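PDB 2FB5: hypothetical Membrane Spanning Protein from Bacillus cereus, which catalyses the condensation of two ATP molecules into cyclic di-AMP, as one of three diadenylate cyclases of this bacterium, and is required for efficient spore formation. Local coordinates for residues A[18-32]-A[46-60]. Numbering follows the deposited sequence.
Sequences TKQMIEIAEKELSIM and KMEDIHHMLANVQTL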
loop_
_atom_site.group_PDB
_atom_site.type_symbol
_atom_site.label_atom_id
_atom_site.label_comp_id
_atom_site.label_asym_id
_atom_site.label_seq_id
_atom_site.Cartn_x
_atom_site.Cartn_y
_atom_site.Cartn_z
ATOM N N THR A 18 -17.176 10.082 -6.088
ATOM C CA THR A 18 -17.083 10.448 -7.500
ATOM C C THR A 18 -17.844 9.437 -8.378
ATOM O O THR A 18 -18.647 9.829 -9.229
ATOM C CB THR A 18 -15.620 10.570 -7.942
ATOM O OG1 THR A 18 -14.939 11.462 -7.055
ATOM C CG2 THR A 18 -15.536 11.116 -9.369
ATOM N N LYS A 19 -17.622 8.147 -8.131
ATOM C CA LYS A 19 -18.302 7.083 -8.874
ATOM C C LYS A 19 -19.811 7.173 -8.690
ATOM O O LYS A 19 -20.564 6.992 -9.650
ATOM C CB LYS A 19 -17.824 5.700 -8.426
ATOM C CG LYS A 19 -16.399 5.329 -8.839
ATOM C CD LYS A 19 -16.105 3.953 -8.260
ATOM C CE LYS A 19 -14.752 3.443 -8.625
ATOM N NZ LYS A 19 -14.531 2.105 -7.990
ATOM N N GLN A 20 -20.243 7.462 -7.467
ATOM C CA GLN A 20 -21.668 7.598 -7.168
ATOM C C GLN A 20 -22.318 8.775 -7.906
ATOM O O GLN A 20 -23.442 8.653 -8.382
ATOM C CB GLN A 20 -21.911 7.708 -5.663
ATOM C CG GLN A 20 -21.626 6.412 -4.870
ATOM C CD GLN A 20 -21.823 6.589 -3.365
ATOM O OE1 GLN A 20 -21.655 7.686 -2.827
ATOM N NE2 GLN A 20 -22.168 5.497 -2.677
ATOM N N MET A 21 -21.625 9.902 -8.025
ATOM C CA MET A 21 -22.173 11.006 -8.816
ATOM C C MET A 21 -22.235 10.681 -10.299
ATOM O O MET A 21 -23.165 11.101 -10.976
ATOM C CB MET A 21 -21.438 12.332 -8.606
ATOM C CG MET A 21 -22.251 13.537 -9.165
ATOM S SD MET A 21 -23.857 13.799 -8.334
ATOM C CE MET A 21 -23.178 13.812 -6.644
ATOM N N ILE A 22 -21.241 9.949 -10.800
ATOM C CA ILE A 22 -21.256 9.504 -12.188
ATOM C C ILE A 22 -22.469 8.594 -12.429
ATOM O O ILE A 22 -23.148 8.736 -13.443
ATOM C CB ILE A 22 -19.934 8.792 -12.596
ATOM C CG1 ILE A 22 -18.761 9.790 -12.575
ATOM C CG2 ILE A 22 -20.080 8.110 -13.975
ATOM C CD1 ILE A 22 -17.359 9.185 -12.847
ATOM N N GLU A 23 -22.747 7.684 -11.490
ATOM C CA GLU A 23 -23.907 6.791 -11.603
ATOM C C GLU A 23 -25.218 7.562 -11.610
ATOM O O GLU A 23 -26.131 7.223 -12.355
ATOM C CB GLU A 23 -23.943 5.765 -10.471
ATOM C CG GLU A 23 -22.830 4.750 -10.502
ATOM C CD GLU A 23 -22.897 3.772 -9.336
ATOM O OE1 GLU A 23 -23.374 4.149 -8.232
ATOM O OE2 GLU A 23 -22.465 2.624 -9.530
ATOM N N ILE A 24 -25.308 8.593 -10.774
ATOM C CA ILE A 24 -26.488 9.456 -10.726
ATOM C C ILE A 24 -26.740 10.145 -12.087
ATOM O O ILE A 24 -27.877 10.174 -12.581
ATOM C CB ILE A 24 -26.363 10.477 -9.579
ATOM C CG1 ILE A 24 -26.474 9.747 -8.227
ATOM C CG2 ILE A 24 -27.424 11.582 -9.703
ATOM C CD1 ILE A 24 -26.150 10.620 -7.020
ATOM N N ALA A 25 -25.664 10.658 -12.695
ATOM C CA ALA A 25 -25.737 11.278 -14.016
ATOM C C ALA A 25 -26.126 10.269 -15.096
ATOM O O ALA A 25 -26.959 10.567 -15.956
ATOM C CB ALA A 25 -24.402 11.948 -14.375
ATOM N N GLU A 26 -25.522 9.085 -15.051
ATOM C CA GLU A 26 -25.831 8.014 -16.003
ATOM C C GLU A 26 -27.309 7.633 -15.958
ATOM O O GLU A 26 -27.939 7.422 -16.998
ATOM C CB GLU A 26 -25.025 6.771 -15.664
ATOM C CG GLU A 26 -23.587 6.768 -16.131
ATOM C CD GLU A 26 -22.857 5.528 -15.655
ATOM O OE1 GLU A 26 -22.554 5.433 -14.447
ATOM O OE2 GLU A 26 -22.592 4.638 -16.490
ATOM N N LYS A 27 -27.836 7.518 -14.740
ATOM C CA LYS A 27 -29.243 7.169 -14.510
ATOM C C LYS A 27 -30.186 8.241 -15.061
ATOM O O LYS A 27 -31.144 7.923 -15.769
ATOM C CB LYS A 27 -29.480 6.925 -13.014
ATOM C CG LYS A 27 -30.951 6.817 -12.564
ATOM C CD LYS A 27 -31.043 6.223 -11.156
ATOM C CE LYS A 27 -32.366 6.577 -10.466
ATOM N NZ LYS A 27 -33.532 5.839 -11.060
ATOM N N GLU A 28 -29.917 9.504 -14.740
ATOM C CA GLU A 28 -30.719 10.612 -15.255
ATOM C C GLU A 28 -30.720 10.663 -16.789
ATOM O O GLU A 28 -31.764 10.924 -17.397
ATOM C CB GLU A 28 -30.237 11.942 -14.674
ATOM C CG GLU A 28 -31.217 13.094 -14.844
ATOM C CD GLU A 28 -32.523 12.907 -14.063
ATOM O OE1 GLU A 28 -32.548 12.165 -13.052
ATOM O OE2 GLU A 28 -33.533 13.511 -14.477
ATOM N N LEU A 29 -29.571 10.409 -17.418
ATOM C CA LEU A 29 -29.507 10.365 -18.880
ATOM C C LEU A 29 -30.379 9.244 -19.450
ATOM O O LEU A 29 -31.086 9.446 -20.445
ATOM C CB LEU A 29 -28.059 10.231 -19.392
ATOM C CG LEU A 29 -27.217 11.511 -19.249
ATOM C CD1 LEU A 29 -25.744 11.189 -19.400
ATOM C CD2 LEU A 29 -27.662 12.617 -20.225
ATOM N N SER A 30 -30.338 8.065 -18.825
ATOM C CA SER A 30 -31.164 6.957 -19.307
ATOM C C SER A 30 -32.656 7.283 -19.143
ATOM O O SER A 30 -33.444 6.966 -20.026
ATOM C CB SER A 30 -30.784 5.621 -18.647
ATOM O OG SER A 30 -31.316 5.543 -17.336
ATOM N N ILE A 31 -33.028 7.956 -18.054
ATOM C CA ILE A 31 -34.401 8.434 -17.854
ATOM C C ILE A 31 -34.804 9.351 -19.017
ATOM O O ILE A 31 -35.850 9.171 -19.645
ATOM C CB ILE A 31 -34.573 9.205 -16.507
ATOM C CG1 ILE A 31 -34.334 8.296 -15.297
ATOM C CG2 ILE A 31 -35.974 9.833 -16.392
ATOM C CD1 ILE A 31 -35.141 7.017 -15.308
ATOM N N MET A 32 -33.952 10.329 -19.297
ATOM C CA MET A 32 -34.175 11.294 -20.363
ATOM C C MET A 32 -34.322 10.577 -21.716
ATOM O O MET A 32 -35.197 10.906 -22.507
ATOM C CB MET A 32 -32.985 12.261 -20.354
ATOM C CG MET A 32 -33.021 13.434 -21.290
ATOM S SD MET A 32 -31.537 14.462 -21.028
ATOM C CE MET A 32 -31.430 14.443 -19.203
ATOM N N LYS A 46 -35.194 18.812 -17.752
ATOM C CA LYS A 46 -34.203 18.051 -16.981
ATOM C C LYS A 46 -32.752 18.473 -17.217
ATOM O O LYS A 46 -31.842 17.951 -16.565
ATOM C CB LYS A 46 -34.335 16.553 -17.272
ATOM C CG LYS A 46 -35.635 15.936 -16.802
ATOM C CD LYS A 46 -35.746 15.927 -15.283
ATOM C CE LYS A 46 -36.974 15.143 -14.840
ATOM N NZ LYS A 46 -36.986 13.787 -15.487
ATOM N N MET A 47 -32.542 19.413 -18.135
ATOM C CA MET A 47 -31.189 19.808 -18.545
ATOM C C MET A 47 -30.381 20.493 -17.438
ATOM O O MET A 47 -29.193 20.214 -17.278
ATOM C CB MET A 47 -31.237 20.686 -19.793
ATOM C CG MET A 47 -31.662 19.950 -21.059
ATOM S SD MET A 47 -30.556 18.643 -21.645
ATOM C CE MET A 47 -31.710 17.827 -22.739
ATOM N N GLU A 48 -31.025 21.386 -16.690
ATOM C CA GLU A 48 -30.413 22.042 -15.534
ATOM C C GLU A 48 -29.885 20.991 -14.548
ATOM O O GLU A 48 -28.722 21.048 -14.146
ATOM C CB GLU A 48 -31.428 22.978 -14.863
ATOM C CG GLU A 48 -31.112 23.399 -13.424
ATOM C CD GLU A 48 -32.373 23.714 -12.614
ATOM O OE1 GLU A 48 -33.371 22.960 -12.736
ATOM O OE2 GLU A 48 -32.366 24.707 -11.843
ATOM N N ASP A 49 -30.737 20.028 -14.191
ATOM C CA ASP A 49 -30.360 18.915 -13.312
ATOM C C ASP A 49 -29.110 18.177 -13.802
ATOM O O ASP A 49 -28.142 18.032 -13.056
ATOM C CB ASP A 49 -31.522 17.931 -13.163
ATOM C CG ASP A 49 -32.689 18.510 -12.364
ATOM O OD1 ASP A 49 -32.510 19.554 -11.689
ATOM O OD2 ASP A 49 -33.791 17.913 -12.411
ATOM N N ILE A 50 -29.123 17.709 -15.047
ATOM C CA ILE A 50 -27.971 16.957 -15.563
ATOM C C ILE A 50 -26.696 17.807 -15.612
ATOM O O ILE A 50 -25.618 17.320 -15.275
ATOM C CB ILE A 50 -28.268 16.207 -16.901
ATOM C CG1 ILE A 50 -27.070 15.353 -17.337
ATOM C CG2 ILE A 50 -28.650 17.162 -18.009
ATOM C CD1 ILE A 50 -26.765 14.207 -16.388
ATOM N N HIS A 51 -26.823 19.081 -15.983
ATOM C CA HIS A 51 -25.683 20.000 -15.932
ATOM C C HIS A 51 -25.073 20.074 -14.525
ATOM O O HIS A 51 -23.860 19.963 -14.370
ATOM C CB HIS A 51 -26.058 21.388 -16.479
ATOM C CG HIS A 51 -26.109 21.442 -17.980
ATOM N ND1 HIS A 51 -24.974 21.379 -18.764
ATOM C CD2 HIS A 51 -27.153 21.530 -18.840
ATOM C CE1 HIS A 51 -25.315 21.436 -20.041
ATOM N NE2 HIS A 51 -26.632 21.522 -20.116
ATOM N N HIS A 52 -25.924 20.233 -13.510
ATOM C CA HIS A 52 -25.496 20.249 -12.113
ATOM C C HIS A 52 -24.781 18.950 -11.714
ATOM O O HIS A 52 -23.732 18.985 -11.064
ATOM C CB HIS A 52 -26.707 20.502 -11.197
ATOM C CG HIS A 52 -26.369 20.594 -9.735
ATOM N ND1 HIS A 52 -25.562 21.585 -9.213
ATOM C CD2 HIS A 52 -26.752 19.829 -8.680
ATOM C CE1 HIS A 52 -25.462 21.428 -7.903
ATOM N NE2 HIS A 52 -26.174 20.370 -7.553
ATOM N N MET A 53 -25.350 17.812 -12.128
ATOM C CA MET A 53 -24.805 16.496 -11.831
ATOM C C MET A 53 -23.390 16.378 -12.384
ATOM O O MET A 53 -22.487 15.864 -11.725
ATOM C CB MET A 53 -25.701 15.399 -12.434
ATOM C CG MET A 53 -27.038 15.200 -11.716
ATOM S SD MET A 53 -28.195 14.123 -12.606
ATOM C CE MET A 53 -29.562 14.154 -11.427
ATOM N N LEU A 54 -23.207 16.875 -13.600
ATOM C CA LEU A 54 -21.900 16.855 -14.244
ATOM C C LEU A 54 -20.923 17.797 -13.542
ATOM O O LEU A 54 -19.729 17.505 -13.440
ATOM C CB LEU A 54 -22.071 17.299 -15.676
ATOM C CG LEU A 54 -21.385 16.438 -16.695
ATOM C CD1 LEU A 54 -22.199 15.148 -16.820
ATOM C CD2 LEU A 54 -21.362 17.206 -17.989
ATOM N N ALA A 55 -21.441 18.928 -13.067
ATOM C CA ALA A 55 -20.648 19.867 -12.276
ATOM C C ALA A 55 -20.174 19.215 -10.973
ATOM O O ALA A 55 -19.037 19.427 -10.550
ATOM C CB ALA A 55 -21.449 21.137 -11.990
ATOM N N ASN A 56 -21.058 18.435 -10.343
ATOM C CA ASN A 56 -20.722 17.652 -9.160
ATOM C C ASN A 56 -19.675 16.565 -9.443
ATOM O O ASN A 56 -18.780 16.350 -8.632
ATOM C CB ASN A 56 -21.979 17.014 -8.560
ATOM C CG ASN A 56 -22.908 18.031 -7.895
ATOM O OD1 ASN A 56 -22.526 19.170 -7.637
ATOM N ND2 ASN A 56 -24.133 17.606 -7.610
ATOM N N VAL A 57 -19.792 15.870 -10.571
ATOM C CA VAL A 57 -18.776 14.890 -10.961
ATOM C C VAL A 57 -17.424 15.588 -11.027
ATOM O O VAL A 57 -16.445 15.086 -10.488
ATOM C CB VAL A 57 -19.086 14.189 -12.321
ATOM C CG1 VAL A 57 -17.892 13.357 -12.802
ATOM C CG2 VAL A 57 -20.321 13.293 -12.210
ATOM N N GLN A 58 -17.384 16.752 -11.675
ATOM C CA GLN A 58 -16.133 17.493 -11.858
ATOM C C GLN A 58 -15.532 17.904 -10.508
ATOM O O GLN A 58 -14.341 17.758 -10.296
ATOM C CB GLN A 58 -16.330 18.693 -12.808
ATOM C CG GLN A 58 -15.089 19.570 -12.983
ATOM C CD GLN A 58 -14.632 19.738 -14.443
ATOM O OE1 GLN A 58 -15.441 19.962 -15.349
ATOM N NE2 GLN A 58 -13.319 19.644 -14.663
ATOM N N THR A 59 -16.376 18.381 -9.598
ATOM C CA THR A 59 -15.943 18.819 -8.276
ATOM C C THR A 59 -15.408 17.663 -7.441
ATOM O O THR A 59 -14.352 17.780 -6.817
ATOM C CB THR A 59 -17.102 19.521 -7.542
ATOM O OG1 THR A 59 -17.474 20.676 -8.307
ATOM C CG2 THR A 59 -16.673 19.955 -6.147
ATOM N N LEU A 60 -16.127 16.542 -7.441
ATOM C CA LEU A 60 -15.724 15.358 -6.671
ATOM C C LEU A 60 -14.414 14.795 -7.206
ATOM O O LEU A 60 -13.509 14.465 -6.435
ATOM C CB LEU A 60 -16.818 14.296 -6.751
ATOM C CG LEU A 60 -17.899 14.173 -5.657
ATOM C CD1 LEU A 60 -18.055 15.382 -4.770
ATOM C CD2 LEU A 60 -19.237 13.847 -6.323
#
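The side chain of Met21 is a knob seated in the hole between Met53, Asn56, Val57 and Leu60 on the facing helix. With CG anti to the backbone N (chi1 -165°) and bends at both later torsions, the chain folds over Asn56: CG of Met21 lies 3.5 Å from CB of Asn56. Leu60 meets the root of the knob, its CD2 equally close to CB of Met21. One turn along, the small Ala25 stands opposite Met53, and CD1 of Ile50 reaches to 3.8 Å from CB of Ala25. The extended chain of Met53 crosses Ile24 and Glu28 at about right angles, placing SD 3.6 Å from CB of Glu28. Toward the hairpin's closed end, SD of Met32 lies 3.8 Å from CE of Met47. Here the polar edge begins: OE2 of Glu28 and NZ of Lys46 form a long salt bridge of 3.6 Å, while aliphatic CD of Lys46 packs slightly nearer the same oxygen. At the other end, OG1 of Thr18 packs 3.4 Å from CB of Leu60 but hydrogen-bonds to Leu14 O in its own helix. Segments 18-32 and 47-60, parts of helices 4-35 and 47-70, run antiparallel (164°), their axes 8.8 Å apart at closest approach; both belong to the CdaS N-terminal family region. The contact's centre is about 21 Å from the chain's centre, and Gln58 and Thr59 touch Ser204, just beyond strand 199-203 of the mixed sheet.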